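Local coordinates for protein muramoyltetrapeptide carboxypeptidase (Oxalobacter formigenes OXCC13, PDB 6UUK) that probably acts as a serine-type LD-carboxypeptidase of the S66 family, trimming the terminal residue from muramoyl tetrapeptides derived from the bacterial cell wall, at residues B[75-80]-B[176-181]; B[276-281]-B[315-320]; B[107-112]-B[134-139]. All coordinates share one frame; numbering follows the deposited sequence.

Interaction 1: B[75-80]-B[176-181]; sequences GVLKSR and SDFTRG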
loop_
_atom_site.group_PDB
_atom_site.type_symbol
_atom_site.label_atom_id
_atom_site.label_comp_id
_atom_site.label_asym_id
_atom_site.label_seq_id
_atom_site.Cartn_x
_atom_site.Cartn_y
_atom_site.Cartn_z
ATOM N N GLY B 75 15.218 15.999 -27.857
ATOM C CA GLY B 75 15.933 17.198 -28.256
ATOM C C GLY B 75 16.606 17.904 -27.097
ATOM O O GLY B 75 17.664 18.516 -27.266
ATOM N N VAL B 76 16.007 17.833 -25.906
ATOM C CA VAL B 76 16.634 18.412 -24.722
ATOM C C VAL B 76 17.898 17.640 -24.364
ATOM O O VAL B 76 18.951 18.229 -24.094
ATOM C CB VAL B 76 15.640 18.446 -23.548
ATOM C CG1 VAL B 76 16.311 19.002 -22.301
ATOM C CG2 VAL B 76 14.416 19.272 -23.914
ATOM N N LEU B 77 17.810 16.308 -24.358
ATOM C CA LEU B 77 18.993 15.486 -24.124
ATOM C C LEU B 77 20.046 15.711 -25.200
ATOM O O LEU B 77 21.247 15.592 -24.930
ATOM C CB LEU B 77 18.598 14.011 -24.059
ATOM C CG LEU B 77 17.626 13.634 -22.937
ATOM C CD1 LEU B 77 16.983 12.282 -23.203
ATOM C CD2 LEU B 77 18.342 13.633 -21.596
ATOM N N LYS B 78 19.617 16.038 -26.421
ATOM C CA LYS B 78 20.562 16.388 -27.475
ATOM C C LYS B 78 21.206 17.742 -27.205
ATOM O O LYS B 78 22.426 17.899 -27.338
ATOM C CB LYS B 78 19.851 16.394 -28.829
ATOM C CG LYS B 78 20.639 17.062 -29.942
ATOM C CD LYS B 78 19.727 17.470 -31.086
ATOM C CE LYS B 78 18.658 18.444 -30.613
ATOM N NZ LYS B 78 17.745 18.854 -31.715
ATOM N N SER B 79 20.397 18.734 -26.821
ATOM C CA SER B 79 20.924 20.072 -26.578
ATOM C C SER B 79 21.905 20.088 -25.414
ATOM O O SER B 79 22.838 20.900 -25.400
ATOM C CB SER B 79 19.778 21.050 -26.319
ATOM O OG SER B 79 19.034 20.673 -25.174
ATOM N N ARG B 80 21.717 19.207 -24.433
ATOM C CA ARG B 80 22.648 19.103 -23.318
ATOM C C ARG B 80 23.850 18.224 -23.637
ATOM O O ARG B 80 24.706 18.034 -22.765
ATOM C CB ARG B 80 21.923 18.575 -22.076
ATOM C CG ARG B 80 20.711 19.406 -21.679
ATOM C CD ARG B 80 20.154 18.990 -20.328
ATOM N NE ARG B 80 21.025 19.395 -19.228
ATOM C CZ ARG B 80 20.972 20.583 -18.632
ATOM N NH1 ARG B 80 20.090 21.489 -19.032
ATOM N NH2 ARG B 80 21.802 20.867 -17.639
ATOM N N SER B 176 7.883 14.038 -16.950
ATOM C CA SER B 176 7.619 15.452 -16.713
ATOM C C SER B 176 8.879 16.253 -16.405
ATOM O O SER B 176 8.771 17.388 -15.927
ATOM C CB SER B 176 6.609 15.623 -15.572
ATOM O OG SER B 176 5.378 14.993 -15.883
ATOM N N ASP B 177 10.064 15.704 -16.664
ATOM C CA ASP B 177 11.314 16.412 -16.416
ATOM C C ASP B 177 12.031 16.845 -17.685
ATOM O O ASP B 177 12.794 17.812 -17.644
ATOM C CB ASP B 177 12.259 15.545 -15.578
ATOM C CG ASP B 177 11.727 15.289 -14.182
ATOM O OD1 ASP B 177 11.475 16.270 -13.452
ATOM O OD2 ASP B 177 11.547 14.108 -13.820
ATOM N N PHE B 178 11.805 16.157 -18.805
ATOM C CA PHE B 178 12.356 16.562 -20.089
ATOM C C PHE B 178 11.301 16.925 -21.122
ATOM O O PHE B 178 11.637 17.592 -22.108
ATOM C CB PHE B 178 13.253 15.455 -20.667
ATOM C CG PHE B 178 14.496 15.199 -19.864
ATOM C CD1 PHE B 178 15.593 16.037 -19.975
ATOM C CD2 PHE B 178 14.569 14.116 -19.002
ATOM C CE1 PHE B 178 16.740 15.804 -19.237
ATOM C CE2 PHE B 178 15.713 13.877 -18.263
ATOM C CZ PHE B 178 16.799 14.722 -18.381
ATOM N N THR B 179 10.048 16.511 -20.932
ATOM C CA THR B 179 8.974 16.856 -21.854
ATOM C C THR B 179 8.325 18.196 -21.544
ATOM O O THR B 179 7.699 18.785 -22.432
ATOM C CB THR B 179 7.889 15.773 -21.843
ATOM O OG1 THR B 179 7.457 15.540 -20.497
ATOM C CG2 THR B 179 8.415 14.477 -22.437
ATOM N N ARG B 180 8.453 18.688 -20.316
ATOM C CA ARG B 180 7.800 19.933 -19.943
ATOM C C ARG B 180 8.484 21.129 -20.597
ATOM O O ARG B 180 9.699 21.145 -20.806
ATOM C CB ARG B 180 7.802 20.103 -18.424
ATOM C CG ARG B 180 9.183 20.040 -17.792
ATOM C CD ARG B 180 9.176 20.692 -16.422
ATOM N NE ARG B 180 8.135 20.145 -15.558
ATOM C CZ ARG B 180 7.625 20.782 -14.510
ATOM N NH1 ARG B 180 8.052 21.999 -14.201
ATOM N NH2 ARG B 180 6.681 20.210 -13.776
ATOM N N GLY B 181 7.677 22.140 -20.932
ATOM C CA GLY B 181 8.220 23.386 -21.441
ATOM C C GLY B 181 8.831 24.277 -20.385
ATOM O O GLY B 181 9.701 25.093 -20.706
#
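Leu77 lays its CD2 methyl over one face of the Phe178 ring, displaced toward the CE1-CZ edge of the rim. The methyl stands 3.9 Å from the ring centroid, 24° off the normal, a CH-pi contact in which CD2 to CE1 of Phe178 is the nearest pair at 3.6 Å. Leu77 and Phe178 meet at about a right angle. Val76 reaches the same ring differently: its CG1 comes in at the edge, in the ring plane, 3.8 Å from CD1 of Phe178. Having CG1 anti to the backbone N (chi1 178°) sends that branch to the ring edge and leaves CG2 beside the backbone N, where it rests 3.7 Å from the carbonyl O of Phe178. One residue of the loop is thus held at face, edge and backbone by two successive residues of a helix. The helix, 67-79, follows strand 55-59, an inner strand of the mixed, largely parallel sheet of the N-terminal domain, and the loop leaves the short helix 174-177. No hydrogen bond joins 75-80 to 176-181; the contact is apolar and buried. Leu188 of helix 185-196 touches both Val76 and Phe178, while Ala73 adds another helical neighbour to the ring. Where helix 67-79 ends, the carbonyl O of Val76 accepts two donors from the same face of its plane: Ser79 OG at 2.7 Å and the backbone N of Arg80 at 3.0 Å. The guanidinium group of Arg80 turns to helix 185-196, with NE in a salt bridge to Asp192 and NH2 bonded to Asn189.

Interaction 2: B[276-281]-B[315-320]; sequences LGHFSE and GHTKDK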
loop_
_atom_site.group_PDB
_atom_site.type_symbol
_atom_site.label_atom_id
_atom_site.label_comp_id
_atom_site.label_asym_id
_atom_site.label_seq_id
_atom_site.Cartn_x
_atom_site.Cartn_y
_atom_site.Cartn_z
ATOM N N LEU B 276 12.665 12.444 5.080
ATOM C CA LEU B 276 11.377 12.675 4.440
ATOM C C LEU B 276 11.556 13.639 3.274
ATOM O O LEU B 276 12.014 14.771 3.462
ATOM C CB LEU B 276 10.360 13.226 5.440
ATOM C CG LEU B 276 9.409 12.218 6.089
ATOM C CD1 LEU B 276 10.176 11.085 6.750
ATOM C CD2 LEU B 276 8.505 12.910 7.097
ATOM N N GLY B 277 11.196 13.188 2.074
ATOM C CA GLY B 277 11.235 14.022 0.890
ATOM C C GLY B 277 9.989 14.868 0.752
ATOM O O GLY B 277 9.341 15.233 1.740
ATOM N N HIS B 278 9.642 15.183 -0.493
ATOM C CA HIS B 278 8.466 15.996 -0.765
ATOM C C HIS B 278 7.202 15.146 -0.701
ATOM O O HIS B 278 7.104 14.108 -1.361
ATOM C CB HIS B 278 8.577 16.664 -2.136
ATOM C CG HIS B 278 9.462 17.872 -2.150
ATOM N ND1 HIS B 278 9.198 18.997 -1.399
ATOM C CD2 HIS B 278 10.601 18.134 -2.834
ATOM C CE1 HIS B 278 10.140 19.897 -1.614
ATOM N NE2 HIS B 278 11.002 19.400 -2.481
ATOM N N PHE B 279 6.242 15.591 0.105
ATOM C CA PHE B 279 4.898 15.020 0.161
ATOM C C PHE B 279 3.946 16.165 -0.172
ATOM O O PHE B 279 3.516 16.908 0.715
ATOM C CB PHE B 279 4.600 14.404 1.530
ATOM C CG PHE B 279 5.383 13.154 1.819
ATOM C CD1 PHE B 279 4.846 11.907 1.548
ATOM C CD2 PHE B 279 6.654 13.227 2.362
ATOM C CE1 PHE B 279 5.561 10.755 1.814
ATOM C CE2 PHE B 279 7.377 12.079 2.630
ATOM C CZ PHE B 279 6.829 10.841 2.355
ATOM N N SER B 280 3.628 16.314 -1.452
ATOM C CA SER B 280 2.904 17.472 -1.951
ATOM C C SER B 280 1.496 17.087 -2.389
ATOM O O SER B 280 1.141 15.909 -2.479
ATOM C CB SER B 280 3.664 18.119 -3.115
ATOM O OG SER B 280 3.872 17.192 -4.165
ATOM N N GLU B 281 0.694 18.121 -2.661
ATOM C CA GLU B 281 -0.683 17.991 -3.138
ATOM C C GLU B 281 -1.527 17.172 -2.156
ATOM O O GLU B 281 -1.875 16.013 -2.388
ATOM C CB GLU B 281 -0.714 17.384 -4.545
ATOM C CG GLU B 281 -0.074 18.278 -5.588
ATOM C CD GLU B 281 -0.145 17.694 -6.978
ATOM O OE1 GLU B 281 -0.429 16.486 -7.104
ATOM O OE2 GLU B 281 0.081 18.448 -7.947
ATOM N N GLY B 315 11.095 14.474 -4.865
ATOM C CA GLY B 315 9.725 14.014 -4.986
ATOM C C GLY B 315 9.204 14.290 -6.385
ATOM O O GLY B 315 9.978 14.493 -7.320
ATOM N N HIS B 316 7.880 14.294 -6.500
ATOM C CA HIS B 316 7.231 14.616 -7.771
ATOM C C HIS B 316 7.051 16.121 -7.926
ATOM O O HIS B 316 5.958 16.616 -8.198
ATOM C CB HIS B 316 5.897 13.891 -7.884
ATOM C CG HIS B 316 6.019 12.398 -7.875
ATOM N ND1 HIS B 316 6.399 11.686 -6.759
ATOM C CD2 HIS B 316 5.806 11.484 -8.850
ATOM C CE1 HIS B 316 6.416 10.396 -7.045
ATOM N NE2 HIS B 316 6.060 10.246 -8.308
ATOM N N THR B 317 8.141 16.858 -7.745
ATOM C CA THR B 317 8.155 18.305 -7.869
ATOM C C THR B 317 8.988 18.714 -9.074
ATOM O O THR B 317 9.737 17.914 -9.643
ATOM C CB THR B 317 8.715 18.960 -6.600
ATOM O OG1 THR B 317 10.046 18.485 -6.361
ATOM C CG2 THR B 317 7.845 18.625 -5.399
ATOM N N LYS B 318 8.843 19.981 -9.467
ATOM C CA LYS B 318 9.633 20.503 -10.578
ATOM C C LYS B 318 11.122 20.441 -10.263
ATOM O O LYS B 318 11.923 19.976 -11.081
ATOM C CB LYS B 318 9.208 21.935 -10.900
ATOM C CG LYS B 318 10.185 22.674 -11.798
ATOM C CD LYS B 318 9.736 24.101 -12.057
ATOM C CE LYS B 318 10.779 24.864 -12.853
ATOM N NZ LYS B 318 10.336 26.252 -13.149
ATOM N N ASP B 319 11.510 20.907 -9.078
ATOM C CA ASP B 319 12.900 20.867 -8.644
ATOM C C ASP B 319 13.135 19.611 -7.814
ATOM O O ASP B 319 12.543 19.448 -6.743
ATOM C CB ASP B 319 13.254 22.117 -7.840
ATOM C CG ASP B 319 13.467 23.331 -8.716
ATOM O OD1 ASP B 319 12.940 23.350 -9.849
ATOM O OD2 ASP B 319 14.175 24.260 -8.279
ATOM N N LYS B 320 13.996 18.727 -8.313
ATOM C CA LYS B 320 14.346 17.503 -7.611
ATOM C C LYS B 320 15.824 17.216 -7.822
ATOM O O LYS B 320 16.444 17.704 -8.769
ATOM C CB LYS B 320 13.500 16.312 -8.087
ATOM C CG LYS B 320 13.846 15.829 -9.486
ATOM C CD LYS B 320 12.907 14.725 -9.939
ATOM C CE LYS B 320 11.487 15.242 -10.086
ATOM N NZ LYS B 320 10.541 14.172 -10.504
#
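Thr317 OG1 donates a 2.7 Å hydrogen bond to the carbonyl O of Asp319, approaching from 52° above the carbonyl plane, and also lies 3.6 Å from CD2 of the His278 ring. Thr317 belongs to the loop carrying His316, the predicted charge-relay histidine, which passes alongside the C-terminal end of parallel strand 273-280 in the C-terminal domain. His316 is the centre of an inverse gamma turn, its ND1 weakly hydrogen-bonded to Glu246, the predicted acid of the relay. Beside this turn, the Thr317 methyl CG2 sits over one face of the His278 imidazole, offset toward the rim and 4.0 Å from the ring centroid. With OG1 between the backbone N and the carbonyl carbon (chi1 59°), Thr317 can bond Asp319 and still present CG2 to the ring. Trimming Thr317 to an alanine is likely to leave the Asp319 carbonyl without its hydroxyl partner and the imidazole face without its methyl neighbour. Gly315 passes close to the strand, its CA 4.1 Å from His278 CB. A side chain on Gly315 would collide with that CB, and its backbone angles independently call for glycine. Lys320 folds back to make a weak bond from NZ to the carbonyl O of Gly315. Farther along the strand, Ser280 OG approaches the threonine methyl roughly at right angles to the direction of the imidazole, 4.4 Å from Thr317 CG2.

Interaction 3: B[107-112]-B[134-139]; sequences QIMEAA and HDLDFA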
loop_
_atom_site.group_PDB
_atom_site.type_symbol
_atom_site.label_atom_id
_atom_site.label_comp_id
_atom_site.label_asym_id
_atom_site.label_seq_id
_atom_site.Cartn_x
_atom_site.Cartn_y
_atom_site.Cartn_z
ATOM N N GLN B 107 12.862 -5.056 -23.873
ATOM C CA GLN B 107 13.471 -3.759 -24.139
ATOM C C GLN B 107 14.436 -3.333 -23.040
ATOM O O GLN B 107 15.316 -2.505 -23.293
ATOM C CB GLN B 107 12.387 -2.696 -24.322
ATOM C CG GLN B 107 11.502 -2.917 -25.540
ATOM C CD GLN B 107 10.343 -1.941 -25.608
ATOM O OE1 GLN B 107 10.258 -1.003 -24.814
ATOM N NE2 GLN B 107 9.440 -2.160 -26.557
ATOM N N ILE B 108 14.292 -3.877 -21.830
ATOM C CA ILE B 108 15.230 -3.553 -20.761
ATOM C C ILE B 108 16.487 -4.407 -20.872
ATOM O O ILE B 108 17.597 -3.938 -20.594
ATOM C CB ILE B 108 14.552 -3.716 -19.387
ATOM C CG1 ILE B 108 13.234 -2.943 -19.348
ATOM C CG2 ILE B 108 15.470 -3.226 -18.279
ATOM C CD1 ILE B 108 12.488 -3.073 -18.038
HETATM N N MSE B 109 16.338 -5.663 -21.282
HETATM C CA MSE B 109 17.479 -6.556 -21.449
HETATM C C MSE B 109 18.318 -6.154 -22.656
HETATM O O MSE B 109 19.525 -6.391 -22.690
HETATM C CB MSE B 109 17.014 -8.006 -21.597
HETATM C CG MSE B 109 16.202 -8.540 -20.426
HETATM SE SE MSE B 109 17.127 -8.414 -18.713
HETATM C CE MSE B 109 16.288 -6.791 -18.045
ATOM N N GLU B 110 17.670 -5.544 -23.650
ATOM C CA GLU B 110 18.372 -5.171 -24.872
ATOM C C GLU B 110 19.186 -3.896 -24.685
ATOM O O GLU B 110 20.319 -3.804 -25.168
ATOM C CB GLU B 110 17.374 -5.007 -26.020
ATOM C CG GLU B 110 17.993 -5.143 -27.402
ATOM C CD GLU B 110 16.975 -4.987 -28.515
ATOM O OE1 GLU B 110 16.558 -3.843 -28.787
ATOM O OE2 GLU B 110 16.585 -6.012 -29.112
ATOM N N ALA B 111 18.625 -2.903 -23.988
ATOM C CA ALA B 111 19.355 -1.660 -23.762
ATOM C C ALA B 111 20.528 -1.862 -22.812
ATOM O O ALA B 111 21.541 -1.160 -22.924
ATOM C CB ALA B 111 18.411 -0.587 -23.219
ATOM N N ALA B 112 20.416 -2.807 -21.878
ATOM C CA ALA B 112 21.506 -3.087 -20.952
ATOM C C ALA B 112 22.659 -3.834 -21.607
ATOM O O ALA B 112 23.686 -4.043 -20.954
ATOM C CB ALA B 112 20.987 -3.885 -19.755
ATOM N N HIS B 134 9.812 -10.947 -12.567
ATOM C CA HIS B 134 10.324 -12.281 -12.850
ATOM C C HIS B 134 10.801 -12.434 -14.288
ATOM O O HIS B 134 11.590 -13.342 -14.570
ATOM C CB HIS B 134 9.251 -13.330 -12.547
ATOM C CG HIS B 134 8.800 -13.335 -11.120
ATOM N ND1 HIS B 134 9.527 -13.932 -10.113
ATOM C CD2 HIS B 134 7.696 -12.817 -10.532
ATOM C CE1 HIS B 134 8.891 -13.781 -8.965
ATOM N NE2 HIS B 134 7.776 -13.109 -9.191
ATOM N N ASP B 135 10.341 -11.574 -15.200
ATOM C CA ASP B 135 10.804 -11.648 -16.582
ATOM C C ASP B 135 12.221 -11.109 -16.727
ATOM O O ASP B 135 12.945 -11.511 -17.646
ATOM C CB ASP B 135 9.853 -10.881 -17.500
ATOM C CG ASP B 135 8.444 -11.438 -17.478
ATOM O OD1 ASP B 135 8.289 -12.658 -17.256
ATOM O OD2 ASP B 135 7.491 -10.658 -17.687
ATOM N N LEU B 136 12.631 -10.209 -15.842
ATOM C CA LEU B 136 13.952 -9.607 -15.899
ATOM C C LEU B 136 14.975 -10.482 -15.181
ATOM O O LEU B 136 14.632 -11.360 -14.385
ATOM C CB LEU B 136 13.936 -8.211 -15.275
ATOM C CG LEU B 136 12.800 -7.279 -15.700
ATOM C CD1 LEU B 136 12.869 -5.966 -14.942
ATOM C CD2 LEU B 136 12.814 -7.039 -17.199
ATOM N N ASP B 137 16.246 -10.225 -15.476
ATOM C CA ASP B 137 17.372 -10.908 -14.843
ATOM C C ASP B 137 18.219 -9.833 -14.167
ATOM O O ASP B 137 19.120 -9.258 -14.784
ATOM C CB ASP B 137 18.178 -11.714 -15.864
ATOM C CG ASP B 137 19.235 -12.588 -15.217
ATOM O OD1 ASP B 137 19.268 -12.666 -13.971
ATOM O OD2 ASP B 137 20.035 -13.199 -15.957
ATOM N N PHE B 138 17.923 -9.562 -12.894
ATOM C CA PHE B 138 18.630 -8.509 -12.176
ATOM C C PHE B 138 20.078 -8.878 -11.884
ATOM O O PHE B 138 20.897 -7.981 -11.658
ATOM C CB PHE B 138 17.890 -8.171 -10.882
ATOM C CG PHE B 138 16.534 -7.562 -11.109
ATOM C CD1 PHE B 138 15.400 -8.357 -11.144
ATOM C CD2 PHE B 138 16.398 -6.198 -11.302
ATOM C CE1 PHE B 138 14.153 -7.799 -11.359
ATOM C CE2 PHE B 138 15.153 -5.634 -11.518
ATOM C CZ PHE B 138 14.029 -6.436 -11.545
ATOM N N ALA B 139 20.412 -10.171 -11.878
ATOM C CA ALA B 139 21.816 -10.558 -11.823
ATOM C C ALA B 139 22.539 -10.177 -13.108
ATOM O O ALA B 139 23.721 -9.820 -13.073
ATOM C CB ALA B 139 21.941 -12.059 -11.563
#
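Leu136 meets Ile108 and selenomethionine Met109 of helix 101-111, joining that helix to the turn that leads into helix 138-142; both belong to the N-terminal domain with its largely parallel sheet. At Leu136 the CD2 branch does most of the touching. It lies 3.6 Å from CE of Met109 and 4.1 Å from CD1 of Ile108, so one methyl is shared by two consecutive helix residues. CB of Leu136 also rests against the selenomethionine methyl, 3.9 Å from CE of Met109. The two approaches differ in direction: Met109 crosses Leu136 at about a right angle, Ile108 more obliquely. Behind them Phe157 of helix 155-163 touches both Ile108 and Leu136, extending the apolar cluster. Next comes Asp137, at the N-cap position of helix 138-142, whose backbone N lies 3.8 Å from SE of Met109, a van der Waals approach; its CB is 4.5 Å from the same SE. Phe138, the first residue of the helix, packs its ring on that of Phe157, the two planes at about 55°. No hydrogen bond joins the two segments, and the side-chain contacts across them are mainly apolar. Selenomethionine Met109 is the residue that touches both Leu136 and Asp137. What lets one residue serve both neighbours is the bend of the Met109 chain at chi2 (-57°) and chi3 (99°), which places SE by the Asp137 backbone while CE folds back against Leu136.

In the fold
Interactions 1 and 3 both belong to the N-terminal part of the chain, 26 Å apart between centres and about 13 Å at their nearest atoms; in sequence, 107-112 and 134-139 both fall between the two halves of interaction 1. Interaction 2 opens only after both have closed. It touches interaction 1 through a long, weak ion pair, Asp177 OD2 to Lys320 NZ at 3.5 Å, and through packing of Arg180 on Lys318, while interaction 3 lies about 18 Å from it at nearest atoms. Of the three, interaction 2 holds the predicted active-site histidine, His316, which touches the predicted nucleophile Ser152 and is weakly bonded to Glu246; the others lie away from these sites.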